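Long-range contacts in ribosomal protein S2-related protein (Deinococcus radiodurans, PDB 2JH3), which binds a [4Fe-4S] cluster, combines chelatase-like folding with two further domains, and may act as a sirohydrochlorin ferrochelatase: residues 125-129 against 247-253; 132-136 against 241-245; 142-148 against 204-210; 195-200 against 230-235. One frame throughout, in Å; residues are numbered along the deposited sequence.

Contact 1 of 4, residues 125-129 against 247-253; sequences AIAAQ and VGEHPAV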
loop_
_atom_site.group_PDB
_atom_site.type_symbol
_atom_site.label_atom_id
_atom_site.label_comp_id
_atom_site.label_asym_id
_atom_site.label_seq_id
_atom_site.Cartn_x
_atom_site.Cartn_y
_atom_site.Cartn_z
ATOM N N ALA A 125 -18.974 34.212 18.065
ATOM C CA ALA A 125 -17.819 33.689 17.328
ATOM C C ALA A 125 -17.770 34.272 15.888
ATOM O O ALA A 125 -16.730 34.606 15.397
ATOM C CB ALA A 125 -17.843 32.131 17.315
ATOM N N ILE A 126 -18.926 34.352 15.240
ATOM C CA ILE A 126 -19.056 34.966 13.914
ATOM C C ILE A 126 -18.629 36.454 13.938
ATOM O O ILE A 126 -17.729 36.833 13.200
ATOM C CB ILE A 126 -20.514 34.899 13.431
ATOM C CG1 ILE A 126 -20.909 33.458 13.080
ATOM C CG2 ILE A 126 -20.736 35.909 12.223
ATOM C CD1 ILE A 126 -22.442 33.233 12.937
ATOM N N ALA A 127 -19.241 37.253 14.821
ATOM C CA ALA A 127 -18.790 38.655 15.079
ATOM C C ALA A 127 -17.310 38.783 15.358
ATOM O O ALA A 127 -16.607 39.675 14.818
ATOM C CB ALA A 127 -19.633 39.320 16.161
ATOM N N ALA A 128 -16.761 37.872 16.128
ATOM C CA ALA A 128 -15.351 38.021 16.451
ATOM C C ALA A 128 -14.471 37.814 15.249
ATOM O O ALA A 128 -13.518 38.567 15.026
ATOM C CB ALA A 128 -14.971 37.088 17.529
ATOM N N GLN A 129 -14.762 36.771 14.481
ATOM C CA GLN A 129 -14.064 36.504 13.226
ATOM C C GLN A 129 -14.240 37.718 12.279
ATOM O O GLN A 129 -13.292 38.118 11.606
ATOM C CB GLN A 129 -14.610 35.207 12.628
ATOM C CG GLN A 129 -14.046 34.728 11.332
ATOM C CD GLN A 129 -12.545 34.652 11.314
ATOM O OE1 GLN A 129 -11.981 33.585 11.324
ATOM N NE2 GLN A 129 -11.887 35.803 11.246
ATOM N N VAL A 247 -15.343 30.155 10.275
ATOM C CA VAL A 247 -15.521 30.525 11.650
ATOM C C VAL A 247 -15.046 29.395 12.565
ATOM O O VAL A 247 -14.544 29.648 13.676
ATOM C CB VAL A 247 -16.981 30.880 11.974
ATOM C CG1 VAL A 247 -17.937 29.689 11.822
ATOM C CG2 VAL A 247 -17.091 31.410 13.376
ATOM N N GLY A 248 -15.151 28.168 12.051
ATOM C CA GLY A 248 -14.778 26.961 12.786
ATOM C C GLY A 248 -13.337 27.002 13.228
ATOM O O GLY A 248 -12.967 26.265 14.112
ATOM N N GLU A 249 -12.514 27.851 12.615
ATOM C CA GLU A 249 -11.116 27.882 12.952
ATOM C C GLU A 249 -10.796 29.002 13.975
ATOM O O GLU A 249 -9.656 29.150 14.407
ATOM C CB GLU A 249 -10.269 28.032 11.679
ATOM C CG GLU A 249 -10.764 27.251 10.392
ATOM C CD GLU A 249 -10.423 25.748 10.342
ATOM O OE1 GLU A 249 -10.488 25.096 11.411
ATOM O OE2 GLU A 249 -10.106 25.216 9.230
ATOM N N HIS A 250 -11.799 29.741 14.423
ATOM C CA HIS A 250 -11.588 30.827 15.339
ATOM C C HIS A 250 -11.502 30.357 16.836
ATOM O O HIS A 250 -12.297 29.569 17.284
ATOM C CB HIS A 250 -12.721 31.847 15.160
ATOM C CG HIS A 250 -12.405 33.202 15.719
ATOM N ND1 HIS A 250 -12.793 33.607 16.981
ATOM C CD2 HIS A 250 -11.731 34.250 15.181
ATOM C CE1 HIS A 250 -12.342 34.826 17.212
ATOM N NE2 HIS A 250 -11.688 35.239 16.137
ATOM N N PRO A 251 -10.583 30.924 17.635
ATOM C CA PRO A 251 -10.462 30.387 19.013
ATOM C C PRO A 251 -11.728 30.538 19.832
ATOM O O PRO A 251 -11.896 29.873 20.851
ATOM C CB PRO A 251 -9.333 31.202 19.631
ATOM C CG PRO A 251 -8.630 31.900 18.426
ATOM C CD PRO A 251 -9.671 32.055 17.386
ATOM N N ALA A 252 -12.615 31.420 19.396
ATOM C CA ALA A 252 -13.840 31.675 20.139
ATOM C C ALA A 252 -14.764 30.472 20.128
ATOM O O ALA A 252 -15.633 30.379 20.973
ATOM C CB ALA A 252 -14.552 32.886 19.563
ATOM N N VAL A 253 -14.575 29.533 19.199
ATOM C CA VAL A 253 -15.484 28.364 19.171
ATOM C C VAL A 253 -15.333 27.473 20.393
ATOM O O VAL A 253 -16.289 26.819 20.763
ATOM C CB VAL A 253 -15.407 27.532 17.863
ATOM C CG1 VAL A 253 -16.007 28.333 16.694
ATOM C CG2 VAL A 253 -14.010 27.201 17.491
#
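H250 lies against A128 and Q129 with both ring nitrogens engaged: ND1 accepts from A252 N at 3.3 Å, and NE2 is hydrogen-bonded to D132, one turn further along the same helix. The contact belongs to a chelatase-like alpha/beta domain, where helix 122-133 packs on the loop that leads from strand 241-243 into helix 253-262. The bond to A252 N is a capping bond at the start of helix 253-262, within a type I turn from H250 to V253, and A252 N stands 35° out of the imidazole plane. The ring is therefore tied to its own turn at one nitrogen and to the opposing helix at the other, which should restrict its rotation. P251 CD covers one face of it, and Q129 N lies over the opposite face, displaced toward the rim; that amide already donates to A125 O. A128 CB approaches CE1 of H250 to 3.5 Å, coming in obliquely.

Beside the ring the contact is apolar. A125 CB sits 4.1 Å from A252 CB and equally far from V247 CG2, small groups that let the backbones come close. With CG1 of V247 set between the backbone N and the carbonyl carbon (chi1 64°), CG2 is the methyl that reaches the helix, and it also meets I126 CG1 at 4.3 Å. The other branch of I126, CG2, packs on L145 and L147 of the sheet. Q129 bends at chi2 and passes the imidazole at a slant, amide and ring planes 68° apart, with its OE1 3.9 Å from H250 CD2.

Contact 2 of 4, residues 132-136 against 241-245; sequences DTLPE and LHVGG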
loop_
_atom_site.group_PDB
_atom_site.type_symbol
_atom_site.label_atom_id
_atom_site.label_comp_id
_atom_site.label_asym_id
_atom_site.label_seq_id
_atom_site.Cartn_x
_atom_site.Cartn_y
_atom_site.Cartn_z
ATOM N N ASP A 132 -12.043 40.556 13.445
ATOM C CA ASP A 132 -10.631 40.231 13.251
ATOM C C ASP A 132 -10.230 40.344 11.794
ATOM O O ASP A 132 -9.060 40.525 11.470
ATOM C CB ASP A 132 -10.316 38.808 13.741
ATOM C CG ASP A 132 -10.464 38.644 15.269
ATOM O OD1 ASP A 132 -10.753 39.654 15.966
ATOM O OD2 ASP A 132 -10.288 37.475 15.747
ATOM N N THR A 133 -11.204 40.196 10.906
ATOM C CA THR A 133 -10.955 40.177 9.470
ATOM C C THR A 133 -10.810 41.618 8.884
ATOM O O THR A 133 -10.073 41.815 7.915
ATOM C CB THR A 133 -12.058 39.320 8.752
ATOM O OG1 THR A 133 -11.942 37.942 9.176
ATOM C CG2 THR A 133 -11.946 39.399 7.263
ATOM N N LEU A 134 -11.459 42.603 9.502
ATOM C CA LEU A 134 -11.346 44.019 9.080
ATOM C C LEU A 134 -9.938 44.620 9.233
ATOM O O LEU A 134 -9.175 44.210 10.132
ATOM C CB LEU A 134 -12.300 44.883 9.883
ATOM C CG LEU A 134 -13.739 44.417 9.873
ATOM C CD1 LEU A 134 -14.557 45.339 10.739
ATOM C CD2 LEU A 134 -14.300 44.362 8.440
ATOM N N PRO A 135 -9.588 45.606 8.362
ATOM C CA PRO A 135 -8.308 46.315 8.514
ATOM C C PRO A 135 -8.430 46.977 9.853
ATOM O O PRO A 135 -9.475 47.587 10.129
ATOM C CB PRO A 135 -8.318 47.340 7.371
ATOM C CG PRO A 135 -9.311 46.822 6.408
ATOM C CD PRO A 135 -10.363 46.160 7.237
ATOM N N GLU A 136 -7.435 46.791 10.712
ATOM C CA GLU A 136 -7.752 46.807 12.152
ATOM C C GLU A 136 -8.151 48.194 12.667
ATOM O O GLU A 136 -8.704 48.297 13.765
ATOM C CB GLU A 136 -6.676 46.109 12.997
ATOM C CG GLU A 136 -7.203 45.477 14.309
ATOM C CD GLU A 136 -8.255 44.346 14.147
ATOM O OE1 GLU A 136 -8.735 44.030 13.022
ATOM O OE2 GLU A 136 -8.617 43.764 15.195
ATOM N N LEU A 241 -14.565 44.001 -0.398
ATOM C CA LEU A 241 -14.966 42.823 0.408
ATOM C C LEU A 241 -13.755 42.299 1.147
ATOM O O LEU A 241 -12.796 41.858 0.513
ATOM C CB LEU A 241 -15.478 41.694 -0.477
ATOM C CG LEU A 241 -16.047 40.507 0.326
ATOM C CD1 LEU A 241 -17.262 40.924 1.136
ATOM C CD2 LEU A 241 -16.421 39.386 -0.624
ATOM N N HIS A 242 -13.818 42.293 2.468
ATOM C CA HIS A 242 -12.817 41.551 3.236
ATOM C C HIS A 242 -13.273 40.089 3.501
ATOM O O HIS A 242 -14.346 39.828 4.042
ATOM C CB HIS A 242 -12.482 42.303 4.514
ATOM C CG HIS A 242 -12.306 43.774 4.298
ATOM N ND1 HIS A 242 -11.141 44.318 3.790
ATOM C CD2 HIS A 242 -13.164 44.804 4.483
ATOM C CE1 HIS A 242 -11.293 45.633 3.694
ATOM N NE2 HIS A 242 -12.512 45.950 4.101
ATOM N N VAL A 243 -12.431 39.146 3.106
ATOM C CA VAL A 243 -12.746 37.743 3.268
ATOM C C VAL A 243 -12.000 37.066 4.439
ATOM O O VAL A 243 -10.756 36.974 4.473
ATOM C CB VAL A 243 -12.552 36.994 1.959
ATOM C CG1 VAL A 243 -12.936 35.478 2.119
ATOM C CG2 VAL A 243 -13.438 37.642 0.905
ATOM N N GLY A 244 -12.827 36.591 5.373
ATOM C CA GLY A 244 -12.386 35.890 6.582
ATOM C C GLY A 244 -12.317 34.411 6.261
ATOM O O GLY A 244 -12.900 33.922 5.271
ATOM N N GLY A 245 -11.536 33.726 7.080
ATOM C CA GLY A 245 -11.491 32.284 7.096
ATOM C C GLY A 245 -12.733 31.785 7.796
ATOM O O GLY A 245 -13.469 32.570 8.374
#
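P135 and H242 reach toward each other from opposite directions, and the proline lies over one face of the imidazole. Its CD is 3.8 Å from the ring centroid and 15° off the normal, a CH-pi contact, while P135 CG stands 3.6 Å from H242 CE1. L134 arrives differently: its side chain crosses that of H242 at about a right angle, CD2 reaching H242 CD2 obliquely at 4.1 Å. An alanine in place of H242 would remove the ring, and P135 CD and L134 CD2 would probably be left facing a gap. H242 CG is anti to the carbonyl carbon (chi1 -44°), a torsion that swings the ring out toward the proline.

Further along, T133, the last helical residue, packs on G244 just past the strand. Its CG2 lies 3.5 Å from G244 N and 4.0 Å from H242 CB, whereas OG1 comes within 3.3 Å of G244 CA, an approach open because G244 has no side chain. The hydroxyl is hydrogen-bonded back to Q129 O. The arrangement fits the layered alpha/beta fold of chelatases: the C-terminal end of helix 122-133 and the turn after it rest on edge strand 241-243 of the parallel sheet.

Contact 3 of 4, residues 142-148 against 204-210; sequences DVTLLLL and AGQAVLV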
loop_
_atom_site.group_PDB
_atom_site.type_symbol
_atom_site.label_atom_id
_atom_site.label_comp_id
_atom_site.label_asym_id
_atom_site.label_seq_id
_atom_site.Cartn_x
_atom_site.Cartn_y
_atom_site.Cartn_z
ATOM N N ASP A 142 -19.700 50.665 9.732
ATOM C CA ASP A 142 -19.424 50.894 8.288
ATOM C C ASP A 142 -19.440 49.618 7.382
ATOM O O ASP A 142 -19.276 49.741 6.152
ATOM C CB ASP A 142 -18.052 51.616 8.108
ATOM C CG ASP A 142 -18.046 53.083 8.657
ATOM O OD1 ASP A 142 -19.114 53.611 9.020
ATOM O OD2 ASP A 142 -16.951 53.709 8.703
ATOM N N VAL A 143 -19.659 48.421 7.963
ATOM C CA VAL A 143 -19.483 47.139 7.268
ATOM C C VAL A 143 -20.749 46.248 7.232
ATOM O O VAL A 143 -21.424 46.060 8.245
ATOM C CB VAL A 143 -18.298 46.382 7.899
ATOM C CG1 VAL A 143 -17.962 45.104 7.133
ATOM C CG2 VAL A 143 -17.048 47.258 7.874
ATOM N N THR A 144 -21.119 45.750 6.045
ATOM C CA THR A 144 -22.151 44.709 5.945
ATOM C C THR A 144 -21.468 43.352 6.114
ATOM O O THR A 144 -20.379 43.091 5.548
ATOM C CB THR A 144 -22.983 44.711 4.611
ATOM O OG1 THR A 144 -23.543 45.984 4.412
ATOM C CG2 THR A 144 -24.127 43.740 4.658
ATOM N N LEU A 145 -22.144 42.532 6.931
ATOM C CA LEU A 145 -21.662 41.224 7.395
ATOM C C LEU A 145 -22.304 40.214 6.496
ATOM O O LEU A 145 -23.502 40.104 6.481
ATOM C CB LEU A 145 -22.181 40.924 8.807
ATOM C CG LEU A 145 -21.323 39.969 9.670
ATOM C CD1 LEU A 145 -22.153 39.287 10.665
ATOM C CD2 LEU A 145 -20.423 39.024 8.904
ATOM N N LEU A 146 -21.507 39.495 5.735
ATOM C CA LEU A 146 -22.045 38.448 4.887
ATOM C C LEU A 146 -21.650 37.084 5.475
ATOM O O LEU A 146 -20.497 36.859 5.761
ATOM C CB LEU A 146 -21.439 38.577 3.479
ATOM C CG LEU A 146 -22.120 39.397 2.376
ATOM C CD1 LEU A 146 -23.148 40.330 2.833
ATOM C CD2 LEU A 146 -21.026 40.080 1.542
ATOM N N LEU A 147 -22.618 36.174 5.553
ATOM C CA LEU A 147 -22.430 34.841 6.137
ATOM C C LEU A 147 -22.620 33.808 5.025
ATOM O O LEU A 147 -23.712 33.682 4.488
ATOM C CB LEU A 147 -23.460 34.591 7.250
ATOM C CG LEU A 147 -23.459 35.649 8.377
ATOM C CD1 LEU A 147 -24.510 35.358 9.409
ATOM C CD2 LEU A 147 -22.118 35.762 9.008
ATOM N N LEU A 148 -21.563 33.060 4.709
ATOM C CA LEU A 148 -21.617 32.026 3.674
ATOM C C LEU A 148 -22.093 30.641 4.206
ATOM O O LEU A 148 -21.472 30.094 5.066
ATOM C CB LEU A 148 -20.238 31.898 3.069
ATOM C CG LEU A 148 -20.070 30.951 1.898
ATOM C CD1 LEU A 148 -20.870 31.431 0.673
ATOM C CD2 LEU A 148 -18.614 30.831 1.607
ATOM N N ALA A 204 -24.138 49.070 2.403
ATOM C CA ALA A 204 -23.021 49.811 2.972
ATOM C C ALA A 204 -21.882 49.955 1.964
ATOM O O ALA A 204 -21.860 49.300 0.913
ATOM C CB ALA A 204 -22.502 49.095 4.244
ATOM N N GLY A 205 -20.913 50.797 2.298
ATOM C CA GLY A 205 -19.756 51.002 1.473
ATOM C C GLY A 205 -18.647 50.010 1.654
ATOM O O GLY A 205 -17.605 50.137 1.014
ATOM N N GLN A 206 -18.828 49.060 2.578
ATOM C CA GLN A 206 -17.912 47.903 2.719
ATOM C C GLN A 206 -18.660 46.662 3.189
ATOM O O GLN A 206 -19.814 46.747 3.665
ATOM C CB GLN A 206 -16.811 48.166 3.705
ATOM C CG GLN A 206 -15.790 49.120 3.228
ATOM C CD GLN A 206 -14.494 48.908 3.965
ATOM O OE1 GLN A 206 -14.460 48.949 5.196
ATOM N NE2 GLN A 206 -13.422 48.632 3.215
ATOM N N ALA A 207 -17.986 45.523 3.003
ATOM C CA ALA A 207 -18.536 44.215 3.382
ATOM C C ALA A 207 -17.444 43.306 3.923
ATOM O O ALA A 207 -16.282 43.419 3.535
ATOM C CB ALA A 207 -19.218 43.572 2.168
ATOM N N VAL A 208 -17.841 42.391 4.824
ATOM C CA VAL A 208 -16.950 41.322 5.349
ATOM C C VAL A 208 -17.654 39.917 5.227
ATOM O O VAL A 208 -18.817 39.736 5.610
ATOM C CB VAL A 208 -16.451 41.603 6.800
ATOM C CG1 VAL A 208 -17.623 41.744 7.759
ATOM C CG2 VAL A 208 -15.395 40.536 7.243
ATOM N N LEU A 209 -16.944 38.978 4.621
ATOM C CA LEU A 209 -17.501 37.670 4.431
ATOM C C LEU A 209 -16.933 36.714 5.501
ATOM O O LEU A 209 -15.720 36.547 5.629
ATOM C CB LEU A 209 -17.195 37.161 3.037
ATOM C CG LEU A 209 -17.683 35.764 2.708
ATOM C CD1 LEU A 209 -19.181 35.737 2.544
ATOM C CD2 LEU A 209 -17.045 35.317 1.458
ATOM N N VAL A 210 -17.846 36.134 6.252
ATOM C CA VAL A 210 -17.532 35.029 7.175
ATOM C C VAL A 210 -18.229 33.723 6.725
ATOM O O VAL A 210 -19.447 33.562 6.820
ATOM C CB VAL A 210 -17.813 35.396 8.668
ATOM C CG1 VAL A 210 -17.592 34.157 9.654
ATOM C CG2 VAL A 210 -16.911 36.541 9.073
HETATM O O HOH W 1 -19.769 52.445 4.910
#
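Two neighbouring parallel strands in the middle of a five-stranded chelatase-like sheet meet here, 144-149 beside 207-211. Over the segments 144-148 and 207-210 their axes come within 4.7 Å and cross at -24°, the twist evident in the sheet. The register pairs T144 with A207, L145 with V208, L146 with L209 and L147 with V210.

Five backbone bonds form the ladder in the staggered parallel pattern. T144 N donates to Q206 O at 2.9 Å, V208 N to T144 O and L146 N to V208 O at 2.7 Å each, V210 N to L146 O at 2.8 Å, and L148 N to V210 O at 3.0 Å. Thus T144 and L146 use both N and O toward this neighbour, and L148 adds its N. Before the strands begin, a water joins D142 O, to which it donates, with G205 N.

Side chains support the pairing on both faces. V208 chi1 is 59°, which places CG1 between the backbone N and the carbonyl carbon and drives it against V143 CG1 at 3.4 Å, tighter than usual for two methyls. On the other face, L209 CD1 reaches L146 CB at 3.7 Å. L146 itself has a chi1 of -92°, away from a staggered value, yet its CD2 still packs on A207 CB.

L145, L147, V208 and V210 face helix 122-133, the first two also helix 155-167; L146 and A207 instead meet W198, while L148 and L209 meet L195. Strand 172-177 flanks 144-149, with 193-194 beyond it, and strand 241-243 flanks 207-211 at the other edge.

Contact 4 of 4, residues 195-200 against 230-235; sequences LSEWPS and QAAERF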
loop_
_atom_site.group_PDB
_atom_site.type_symbol
_atom_site.label_atom_id
_atom_site.label_comp_id
_atom_site.label_asym_id
_atom_site.label_seq_id
_atom_site.Cartn_x
_atom_site.Cartn_y
_atom_site.Cartn_z
ATOM N N LEU A 195 -23.435 33.530 -3.488
ATOM C CA LEU A 195 -22.298 34.423 -3.269
ATOM C C LEU A 195 -21.894 35.210 -4.531
ATOM O O LEU A 195 -21.391 36.318 -4.423
ATOM C CB LEU A 195 -21.121 33.566 -2.789
ATOM C CG LEU A 195 -19.788 34.243 -2.572
ATOM C CD1 LEU A 195 -19.858 35.301 -1.521
ATOM C CD2 LEU A 195 -18.701 33.222 -2.211
ATOM N N SER A 196 -22.090 34.615 -5.714
ATOM C CA SER A 196 -21.808 35.269 -7.001
ATOM C C SER A 196 -22.731 36.487 -7.257
ATOM O O SER A 196 -22.476 37.280 -8.129
ATOM C CB SER A 196 -21.867 34.241 -8.125
ATOM O OG SER A 196 -23.190 33.832 -8.307
ATOM N N GLU A 197 -23.750 36.677 -6.418
ATOM C CA GLU A 197 -24.614 37.813 -6.461
ATOM C C GLU A 197 -24.506 38.682 -5.182
ATOM O O GLU A 197 -25.391 39.491 -4.878
ATOM C CB GLU A 197 -26.043 37.290 -6.585
ATOM C CG GLU A 197 -26.342 36.485 -7.845
ATOM C CD GLU A 197 -26.447 37.380 -9.073
ATOM O OE1 GLU A 197 -26.044 36.937 -10.178
ATOM O OE2 GLU A 197 -26.925 38.532 -8.921
ATOM N N TRP A 198 -23.433 38.558 -4.425
ATOM C CA TRP A 198 -23.400 39.186 -3.077
ATOM C C TRP A 198 -23.627 40.708 -3.022
ATOM O O TRP A 198 -24.243 41.187 -2.081
ATOM C CB TRP A 198 -22.108 38.825 -2.295
ATOM C CG TRP A 198 -20.823 39.448 -2.768
ATOM C CD1 TRP A 198 -19.865 38.856 -3.550
ATOM C CD2 TRP A 198 -20.312 40.746 -2.437
ATOM N NE1 TRP A 198 -18.817 39.717 -3.777
ATOM C CE2 TRP A 198 -19.063 40.890 -3.104
ATOM C CE3 TRP A 198 -20.825 41.841 -1.733
ATOM C CZ2 TRP A 198 -18.311 42.082 -3.061
ATOM C CZ3 TRP A 198 -20.083 43.007 -1.686
ATOM C CH2 TRP A 198 -18.844 43.130 -2.357
ATOM N N PRO A 199 -23.086 41.485 -3.979
ATOM C CA PRO A 199 -23.322 42.932 -3.894
ATOM C C PRO A 199 -24.831 43.346 -3.995
ATOM O O PRO A 199 -25.187 44.436 -3.549
ATOM C CB PRO A 199 -22.466 43.481 -5.045
ATOM C CG PRO A 199 -21.477 42.362 -5.374
ATOM C CD PRO A 199 -22.245 41.149 -5.145
ATOM N N SER A 200 -25.694 42.473 -4.529
ATOM C CA SER A 200 -27.149 42.680 -4.519
ATOM C C SER A 200 -27.747 42.760 -3.104
ATOM O O SER A 200 -28.919 43.168 -2.935
ATOM C CB SER A 200 -27.854 41.548 -5.251
ATOM O OG SER A 200 -27.885 40.341 -4.504
ATOM N N GLN A 230 -17.074 36.245 -10.422
ATOM C CA GLN A 230 -18.353 36.472 -11.049
ATOM C C GLN A 230 -19.076 37.641 -10.436
ATOM O O GLN A 230 -19.588 38.436 -11.182
ATOM C CB GLN A 230 -19.245 35.251 -10.956
ATOM C CG GLN A 230 -18.761 34.124 -11.782
ATOM C CD GLN A 230 -19.445 32.806 -11.437
ATOM O OE1 GLN A 230 -20.443 32.769 -10.677
ATOM N NE2 GLN A 230 -18.940 31.704 -12.035
ATOM N N ALA A 231 -19.158 37.737 -9.104
ATOM C CA ALA A 231 -19.742 38.923 -8.489
ATOM C C ALA A 231 -19.041 40.202 -8.983
ATOM O O ALA A 231 -19.688 41.208 -9.292
ATOM C CB ALA A 231 -19.656 38.854 -6.990
ATOM N N ALA A 232 -17.716 40.184 -9.015
ATOM C CA ALA A 232 -16.966 41.404 -9.380
ATOM C C ALA A 232 -17.274 41.879 -10.833
ATOM O O ALA A 232 -17.381 43.097 -11.084
ATOM C CB ALA A 232 -15.429 41.200 -9.153
ATOM N N GLU A 233 -17.484 40.945 -11.778
ATOM C CA GLU A 233 -17.892 41.323 -13.159
ATOM C C GLU A 233 -19.304 41.789 -13.270
ATOM O O GLU A 233 -19.590 42.702 -14.027
ATOM C CB GLU A 233 -17.800 40.166 -14.160
ATOM C CG GLU A 233 -16.553 39.409 -14.244
ATOM C CD GLU A 233 -16.651 38.245 -15.257
ATOM O OE1 GLU A 233 -17.790 37.715 -15.524
ATOM O OE2 GLU A 233 -15.574 37.827 -15.729
ATOM N N ARG A 234 -20.221 41.078 -12.636
ATOM C CA ARG A 234 -21.616 41.390 -12.706
ATOM C C ARG A 234 -21.889 42.693 -12.012
ATOM O O ARG A 234 -22.899 43.326 -12.289
ATOM C CB ARG A 234 -22.456 40.318 -12.041
ATOM C CG ARG A 234 -22.506 39.062 -12.764
ATOM C CD ARG A 234 -23.045 37.968 -11.854
ATOM N NE ARG A 234 -22.730 36.647 -12.383
ATOM C CZ ARG A 234 -23.193 35.514 -11.893
ATOM N NH1 ARG A 234 -23.981 35.538 -10.828
ATOM N NH2 ARG A 234 -22.825 34.356 -12.430
ATOM N N PHE A 235 -20.998 43.094 -11.108
ATOM C CA PHE A 235 -21.240 44.234 -10.192
ATOM C C PHE A 235 -19.953 44.995 -10.098
ATOM O O PHE A 235 -19.302 45.013 -9.036
ATOM C CB PHE A 235 -21.650 43.764 -8.773
ATOM C CG PHE A 235 -23.001 43.028 -8.687
ATOM C CD1 PHE A 235 -24.177 43.721 -8.394
ATOM C CD2 PHE A 235 -23.069 41.655 -8.801
ATOM C CE1 PHE A 235 -25.400 43.026 -8.240
ATOM C CE2 PHE A 235 -24.264 40.974 -8.675
ATOM C CZ PHE A 235 -25.419 41.645 -8.378
#
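The F235 ring receives P199 over one face and E197 at its edge. P199 CB is 4.1 Å from the ring centroid and 27° off the normal, a CH-pi contact, and OE2 of E197 lies near the ring plane, 3.5 Å from CZ. This is where the C-terminal end of helix 218-234 meets the 3-10 turns between strands 193-194 and 207-211 in the chelatase-like domain. The other oxygen of the carboxylate, E197 OE1, makes a salt bridge with R234 NH1 at 2.6 Å, approaching the guanidinium edge; its N-H...O angle of 121° makes the hydrogen bond weak. The E197 chain bends at chi2 (-74°), bringing the carboxylate back to R234 and F235. With a serine replacing F235, P199 would probably lose the face it packs on and E197 OE2 its ring-edge neighbour.

Deeper in, A231 CB fits between S196 O and the indole of W198, 3.4 Å from NE1. The CA of A231 adds a CA-H...O contact to S196 O at 3.2 Å.

Behind this shell, P199 is held between two rings, because its CG also lies over the centre of the W198 indole, 3.5 Å above the plane. The turn closes on itself at E197 O, which accepts from S200 N and, at 2.7 Å, from S200 OG.

Overall arrangement
Helix 122-133 carries the first segment of contact 1, and its end with the turn after it that of contact 2. Contact 3 begins at 142, leading into strand 144-149; 55 residues separate its segments, 142-148 and 204-210. Contact 4 starts among them, at 195-200, and ends beyond at 230-235, so contacts 3 and 4 cross. Contact 2 closes at 241-245 and encloses both; contact 1, closing at 247-253, encloses all three. Contact 1 ties helix 122-133 to the loop before helix 253-262, contact 2 its end to edge strand 241-243, contact 3 unites the middle strands, and contact 4 binds the layer on the face opposite helix 122-133. Centres of contacts 2 and 3 lie about 9 Å apart.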